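Local coordinates for protein beta-galactosidase (Bacteroides thetaiotaomicron, PDB 5MUJ) that binds chain B of the plant pectin rhamnogalacturonan II and is probably a glycoside hydrolase that releases arabinofuranose from it, at residues Q198-L203 against P257-F262; Y327-A332 against V351-Q356. All coordinates share one frame; numbering follows the deposited sequence.

Five four-stranded antiparallel sheets follow one another along the chain, consistent with a five-bladed beta-propeller. Interaction 1 joins the loop that enters the sheet at strand 204-212 to the loop that follows strand 254-255. Interaction 2 lies at one end of the sheet that joins the last three strands to strand 45-51 near the N-terminus. The centres of interactions 1 and 2 are about 30 Å apart. The nearest atoms of interactions 1 and 2 are about 14 Å apart, so the two do not touch. Both approach the bound glycan. Interaction 1 reaches it through L203, while the side chain of W200 stays about 13 Å from a bound rhamnose. Interaction 2 reaches it through F331, whose side chain is about 4 Å from a bound RAM (rhamnose).

Interaction 1: Q198-L203 against P257-F262. With 8PK (4-O-[(1R)-1-hydroxyethyl]-2-O-methyl-alpha-L-fucopyranose), chain B.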
loop_
_atom_site.group_PDB
_atom_site.type_symbol
_atom_site.label_atom_id
_atom_site.label_comp_id
_atom_site.label_asym_id
_atom_site.label_seq_id
_atom_site.Cartn_x
_atom_site.Cartn_y
_atom_site.Cartn_z
ATOM N N GLN A 198 16.487 7.187 -10.727
ATOM C CA GLN A 198 16.435 8.625 -10.497
ATOM C C GLN A 198 16.743 8.996 -9.035
ATOM O O GLN A 198 16.755 8.125 -8.143
ATOM C CB GLN A 198 15.065 9.132 -10.909
ATOM C CG GLN A 198 14.764 8.947 -12.387
ATOM C CD GLN A 198 13.294 9.096 -12.698
ATOM O OE1 GLN A 198 12.450 8.626 -11.926
ATOM N NE2 GLN A 198 12.970 9.735 -13.814
ATOM N N TRP A 199 17.026 10.284 -8.786
ATOM C CA TRP A 199 17.443 10.730 -7.453
ATOM C C TRP A 199 16.507 10.301 -6.312
ATOM O O TRP A 199 16.964 9.923 -5.251
ATOM C CB TRP A 199 17.656 12.264 -7.407
ATOM C CG TRP A 199 16.409 13.145 -7.644
ATOM C CD1 TRP A 199 15.971 13.652 -8.844
ATOM C CD2 TRP A 199 15.427 13.571 -6.660
ATOM N NE1 TRP A 199 14.869 14.418 -8.661
ATOM C CE2 TRP A 199 14.493 14.368 -7.337
ATOM C CE3 TRP A 199 15.309 13.415 -5.276
ATOM C CZ2 TRP A 199 13.390 14.945 -6.678
ATOM C CZ3 TRP A 199 14.248 13.982 -4.638
ATOM C CH2 TRP A 199 13.309 14.760 -5.328
ATOM N N TRP A 200 15.220 10.386 -6.572
ATOM C CA TRP A 200 14.183 10.157 -5.541
ATOM C C TRP A 200 14.017 8.721 -5.062
ATOM O O TRP A 200 13.295 8.479 -4.077
ATOM C CB TRP A 200 12.886 10.706 -6.092
ATOM C CG TRP A 200 12.307 9.860 -7.160
ATOM C CD1 TRP A 200 12.591 9.898 -8.477
ATOM C CD2 TRP A 200 11.313 8.826 -7.003
ATOM N NE1 TRP A 200 11.894 8.958 -9.160
ATOM C CE2 TRP A 200 11.083 8.279 -8.279
ATOM C CE3 TRP A 200 10.634 8.291 -5.907
ATOM C CZ2 TRP A 200 10.175 7.228 -8.497
ATOM C CZ3 TRP A 200 9.723 7.254 -6.130
ATOM C CH2 TRP A 200 9.508 6.736 -7.405
ATOM N N GLU A 201 14.671 7.780 -5.738
ATOM C CA GLU A 201 14.552 6.345 -5.446
ATOM C C GLU A 201 15.926 5.708 -5.209
ATOM O O GLU A 201 16.038 4.525 -5.229
ATOM C CB GLU A 201 13.818 5.646 -6.603
ATOM C CG GLU A 201 14.631 5.639 -7.893
ATOM C CD GLU A 201 13.977 4.972 -9.069
ATOM O OE1 GLU A 201 13.290 3.945 -8.867
ATOM O OE2 GLU A 201 14.209 5.454 -10.215
ATOM N N LYS A 202 17.004 6.493 -5.027
ATOM C CA LYS A 202 18.376 5.909 -4.887
ATOM C C LYS A 202 18.657 5.130 -3.615
ATOM O O LYS A 202 19.525 4.289 -3.634
ATOM C CB LYS A 202 19.504 6.949 -5.042
ATOM C CG LYS A 202 19.579 7.597 -6.389
ATOM C CD LYS A 202 20.074 6.692 -7.487
ATOM C CE LYS A 202 20.160 7.475 -8.789
ATOM N NZ LYS A 202 21.421 8.279 -8.865
ATOM N N LEU A 203 17.908 5.397 -2.531
ATOM C CA LEU A 203 18.180 4.761 -1.244
ATOM C C LEU A 203 17.563 3.350 -1.131
ATOM O O LEU A 203 18.204 2.398 -0.692
ATOM C CB LEU A 203 17.707 5.656 -0.095
ATOM C CG LEU A 203 18.434 7.016 -0.057
ATOM C CD1 LEU A 203 17.870 7.979 0.993
ATOM C CD2 LEU A 203 19.939 6.823 0.157
ATOM N N PRO A 257 9.782 10.468 -16.915
ATOM C CA PRO A 257 10.837 11.463 -16.843
ATOM C C PRO A 257 10.563 12.574 -15.859
ATOM O O PRO A 257 11.514 13.152 -15.370
ATOM C CB PRO A 257 10.860 12.037 -18.257
ATOM C CG PRO A 257 10.503 10.902 -19.099
ATOM C CD PRO A 257 9.363 10.272 -18.321
ATOM N N GLY A 258 9.288 12.866 -15.584
ATOM C CA GLY A 258 8.906 13.915 -14.645
ATOM C C GLY A 258 8.819 13.516 -13.183
ATOM O O GLY A 258 8.323 14.297 -12.378
ATOM N N ASN A 259 9.331 12.335 -12.822
ATOM C CA ASN A 259 9.352 11.907 -11.411
ATOM C C ASN A 259 10.202 12.802 -10.485
ATOM O O ASN A 259 11.199 13.443 -10.959
ATOM C CB ASN A 259 9.913 10.504 -11.281
ATOM C CG ASN A 259 8.923 9.436 -11.645
ATOM O OD1 ASN A 259 7.724 9.678 -11.616
ATOM N ND2 ASN A 259 9.415 8.252 -12.031
ATOM N N PRO A 260 9.878 12.880 -9.185
ATOM C CA PRO A 260 8.650 12.310 -8.547
ATOM C C PRO A 260 7.412 13.151 -8.861
ATOM O O PRO A 260 7.524 14.345 -9.098
ATOM C CB PRO A 260 8.991 12.332 -7.042
ATOM C CG PRO A 260 10.092 13.346 -6.884
ATOM C CD PRO A 260 10.815 13.479 -8.206
ATOM N N VAL A 261 6.224 12.542 -8.877
ATOM C CA VAL A 261 5.000 13.268 -9.202
ATOM C C VAL A 261 4.212 13.748 -7.957
ATOM O O VAL A 261 3.255 14.500 -8.096
ATOM C CB VAL A 261 4.046 12.422 -10.068
ATOM C CG1 VAL A 261 4.721 12.039 -11.368
ATOM C CG2 VAL A 261 3.504 11.195 -9.311
ATOM N N PHE A 262 4.604 13.293 -6.772
ATOM C CA PHE A 262 3.917 13.708 -5.563
ATOM C C PHE A 262 4.815 13.550 -4.366
ATOM O O PHE A 262 5.319 12.477 -4.122
ATOM C CB PHE A 262 2.662 12.867 -5.361
ATOM C CG PHE A 262 1.739 13.403 -4.313
ATOM C CD1 PHE A 262 1.250 14.708 -4.355
ATOM C CD2 PHE A 262 1.310 12.568 -3.309
ATOM C CE1 PHE A 262 0.382 15.183 -3.382
ATOM C CE2 PHE A 262 0.460 13.029 -2.334
ATOM C CZ PHE A 262 -0.011 14.335 -2.358
HETATM O O9 8PK B . 19.404 2.877 4.377
HETATM C C8 8PK B . 18.155 2.977 3.703
HETATM C C10 8PK B . 17.956 1.795 2.781
HETATM O O4 8PK B . 17.089 3.076 4.660
HETATM C C4 8PK B . 17.264 4.138 5.602
HETATM C C5 8PK B . 16.589 3.755 6.903
HETATM C C6 8PK B . 17.133 2.433 7.455
HETATM O O5 8PK B . 15.161 3.659 6.701
HETATM C C3 8PK B . 16.704 5.453 5.070
HETATM O O3 8PK B . 17.316 5.858 3.840
HETATM C C2 8PK B . 15.219 5.286 4.846
HETATM O O2 8PK B . 14.702 6.540 4.382
HETATM C C7 8PK B . 14.292 6.534 3.007
HETATM C C1 8PK B . 14.542 4.831 6.141
HETATM O O HOH W 1 12.851 15.602 -10.240
#
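P260 lies over one face of the W200 ring, with CB 4.0 Å above the plane and displaced toward the rim. E201 CB sits over the centre of the opposite face. The amide carbon of Q198 is at the ring edge, in plane. The W199 ring has W200 CB over one face and water 1 at its edge, in plane. P260 approaches W199 obliquely, and its CD is 3.3 Å from W199 CZ2. The proline ring is thus packed against both indoles. The CG of W200 lies between its own backbone N and carbonyl carbon, chi1 73°, which sends the indole toward N259 and P260. The peptide bond before P260 is cis.

Q198 OE1 is gripped by two donors. The bond from W200 NE1 is internal to 198-203: it is 2.8 Å from Q198 OE1 and stands above the carbonyl plane, 37° out of it. The bond from N259 ND2 joins the segments: it is 3.1 Å from Q198 OE1, in the carbonyl plane and on a lone pair. The two amide planes are turned 78° from each other. N259 ND2 also donates to I244 O, and Q198 NE2 is bonded to Y256 O. These bonds fix the rotation of both amides.

The segments flank one blade of a probable beta-propeller. Residues 198-203 lead into its first strand, 204-212. Residues 257-262 follow its last strand, 254-255, and V261 and F262 form a classic beta bulge opposite V242.

Water 1 bridges the segments: it accepts from W199 NE1 at 2.8 Å and donates to N259 O at 2.8 Å. E201 OE2 accepts from Q198 N and forms a salt bridge with R255. At the far end of 198-203, L203 O touches 8PK C10 at 3.5 Å; the sugar is hydrogen-bonded to K238 NZ.

Interaction 2: Y327-A332 against V351-Q356; sequences YDELFA and VNNAEQ
E329 reaches N353 because its CG sits between its own backbone N and carbonyl carbon, chi1 72°, and the chain beyond is extended. The carboxylate then stacks on the N353 amide. The two planes are 12° apart, and E329 CD is 3.3 Å from N353 ND2. L330 has CG anti to its N, chi1 -179°, which lays its side chain alongside V351 with both pointing the same way.

E329 OE2 accepts from N353 N at 2.9 Å, on the anti side of the carboxylate. Water 2 donates to the same OE2 and accepts from A354 N. The E329 carboxylate therefore holds the start of the type I turn N352-E355. Separately, water 3 links the backbone E329 O to N353 OD1, donating to both. Inside that loop, N352 OD1 accepts from Q356 N, and N352 ND2 donates to Q356 OE1.

L330 and F331 form a classic beta bulge opposite V351. V351 O takes two donors, L330 N at 2.9 Å and F331 N at 3.0 Å. V351 N returns a bond to F331 O, also 3.0 Å. F331 CD2 packs 3.8 Å from V351 CB, and L330 CG lies over the centre of the F331 ring. F331 belongs to the glycan pocket and touches a rhamnose.

The contact is at the start of strand 331-340 and the end of strand 343-351, its antiparallel neighbour. The turn leads on to strand 357-363, where R357 meets F331 and V351. Strand 45-51 lies beyond it, and its K46 forms a salt bridge with D328, whose OD2 is also hydrogen-bonded to Y348 OH.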
loop_
_atom_site.group_PDB
_atom_site.type_symbol
_atom_site.label_atom_id
_atom_site.label_comp_id
_atom_site.label_asym_id
_atom_site.label_seq_id
_atom_site.Cartn_x
_atom_site.Cartn_y
_atom_site.Cartn_z
ATOM N N TYR A 327 -5.761 1.508 19.956
ATOM C CA TYR A 327 -5.106 0.558 19.116
ATOM C C TYR A 327 -4.342 1.272 17.962
ATOM O O TYR A 327 -3.490 0.652 17.329
ATOM C CB TYR A 327 -6.115 -0.514 18.642
ATOM C CG TYR A 327 -7.151 -0.056 17.634
ATOM C CD1 TYR A 327 -6.746 0.269 16.345
ATOM C CD2 TYR A 327 -8.515 0.103 17.950
ATOM C CE1 TYR A 327 -7.624 0.677 15.374
ATOM C CE2 TYR A 327 -9.410 0.532 16.957
ATOM C CZ TYR A 327 -8.942 0.844 15.667
ATOM O OH TYR A 327 -9.711 1.274 14.586
ATOM N N ASP A 328 -4.682 2.533 17.657
ATOM C CA ASP A 328 -3.926 3.303 16.587
ATOM C C ASP A 328 -3.280 4.608 17.047
ATOM O O ASP A 328 -2.990 5.516 16.227
ATOM C CB ASP A 328 -4.804 3.541 15.343
ATOM C CG ASP A 328 -6.004 4.470 15.591
ATOM O OD1 ASP A 328 -6.032 5.193 16.604
ATOM O OD2 ASP A 328 -6.952 4.475 14.749
ATOM N N GLU A 329 -2.945 4.641 18.328
ATOM C CA GLU A 329 -2.580 5.881 18.977
ATOM C C GLU A 329 -1.242 6.499 18.502
ATOM O O GLU A 329 -1.018 7.671 18.746
ATOM C CB GLU A 329 -2.538 5.702 20.484
ATOM C CG GLU A 329 -1.368 4.880 20.991
ATOM C CD GLU A 329 -1.508 4.350 22.414
ATOM O OE1 GLU A 329 -2.285 4.907 23.227
ATOM O OE2 GLU A 329 -0.810 3.363 22.722
ATOM N N LEU A 330 -0.382 5.713 17.856
ATOM C CA LEU A 330 0.897 6.211 17.340
ATOM C C LEU A 330 0.804 6.520 15.847
ATOM O O LEU A 330 1.056 7.660 15.439
ATOM C CB LEU A 330 2.006 5.204 17.635
ATOM C CG LEU A 330 3.414 5.632 17.167
ATOM C CD1 LEU A 330 3.849 6.930 17.826
ATOM C CD2 LEU A 330 4.427 4.528 17.424
ATOM N N PHE A 331 0.467 5.503 15.042
ATOM C CA PHE A 331 0.310 5.648 13.616
ATOM C C PHE A 331 -1.068 5.124 13.204
ATOM O O PHE A 331 -1.490 4.050 13.674
ATOM C CB PHE A 331 1.354 4.852 12.796
ATOM C CG PHE A 331 2.807 5.120 13.130
ATOM C CD1 PHE A 331 3.261 6.407 13.342
ATOM C CD2 PHE A 331 3.742 4.075 13.132
ATOM C CE1 PHE A 331 4.607 6.640 13.602
ATOM C CE2 PHE A 331 5.080 4.307 13.419
ATOM C CZ PHE A 331 5.499 5.593 13.642
ATOM N N ALA A 332 -1.784 5.851 12.348
ATOM C CA ALA A 332 -3.039 5.327 11.742
ATOM C C ALA A 332 -2.943 5.656 10.268
ATOM O O ALA A 332 -3.169 6.787 9.867
ATOM C CB ALA A 332 -4.299 5.936 12.366
ATOM N N VAL A 351 -0.916 1.265 14.507
ATOM C CA VAL A 351 0.187 1.061 15.404
ATOM C C VAL A 351 -0.017 1.880 16.679
ATOM O O VAL A 351 -0.370 3.053 16.612
ATOM C CB VAL A 351 1.509 1.488 14.723
ATOM C CG1 VAL A 351 2.732 1.236 15.625
ATOM C CG2 VAL A 351 1.620 0.765 13.386
ATOM N N ASN A 352 0.248 1.265 17.835
ATOM C CA ASN A 352 0.096 1.929 19.123
ATOM C C ASN A 352 1.457 2.260 19.722
ATOM O O ASN A 352 2.488 2.034 19.076
ATOM C CB ASN A 352 -0.768 1.067 20.067
ATOM C CG ASN A 352 -0.164 -0.296 20.378
ATOM O OD1 ASN A 352 1.046 -0.542 20.248
ATOM N ND2 ASN A 352 -1.026 -1.201 20.832
ATOM N N ASN A 353 1.467 2.808 20.938
ATOM C CA ASN A 353 2.716 3.253 21.575
ATOM C C ASN A 353 3.601 2.086 21.977
ATOM O O ASN A 353 4.823 2.271 22.064
ATOM C CB ASN A 353 2.471 4.150 22.798
ATOM C CG ASN A 353 1.908 5.513 22.434
ATOM O OD1 ASN A 353 2.135 6.029 21.344
ATOM N ND2 ASN A 353 1.156 6.101 23.357
ATOM N N ALA A 354 3.009 0.903 22.215
ATOM C CA ALA A 354 3.817 -0.336 22.356
ATOM C C ALA A 354 4.392 -0.862 21.024
ATOM O O ALA A 354 5.140 -1.847 21.013
ATOM C CB ALA A 354 3.007 -1.421 23.025
ATOM N N GLU A 355 4.003 -0.227 19.920
ATOM C CA GLU A 355 4.429 -0.573 18.575
ATOM C C GLU A 355 3.898 -1.912 18.096
ATOM O O GLU A 355 4.446 -2.509 17.175
ATOM C CB GLU A 355 5.944 -0.445 18.407
ATOM C CG GLU A 355 6.431 0.989 18.556
ATOM C CD GLU A 355 7.938 1.082 18.597
ATOM O OE1 GLU A 355 8.557 1.492 17.587
ATOM O OE2 GLU A 355 8.512 0.723 19.644
ATOM N N GLN A 356 2.774 -2.329 18.674
ATOM C CA GLN A 356 2.008 -3.421 18.118
ATOM C C GLN A 356 1.407 -2.931 16.808
ATOM O O GLN A 356 1.021 -1.762 16.695
ATOM C CB GLN A 356 0.927 -3.881 19.101
ATOM C CG GLN A 356 1.461 -4.296 20.453
ATOM C CD GLN A 356 0.342 -4.637 21.440
ATOM O OE1 GLN A 356 -0.610 -3.894 21.616
ATOM N NE2 GLN A 356 0.490 -5.752 22.097
HETATM O O HOH W 2 0.156 1.012 23.492
HETATM O O HOH W 3 1.399 8.388 20.333
#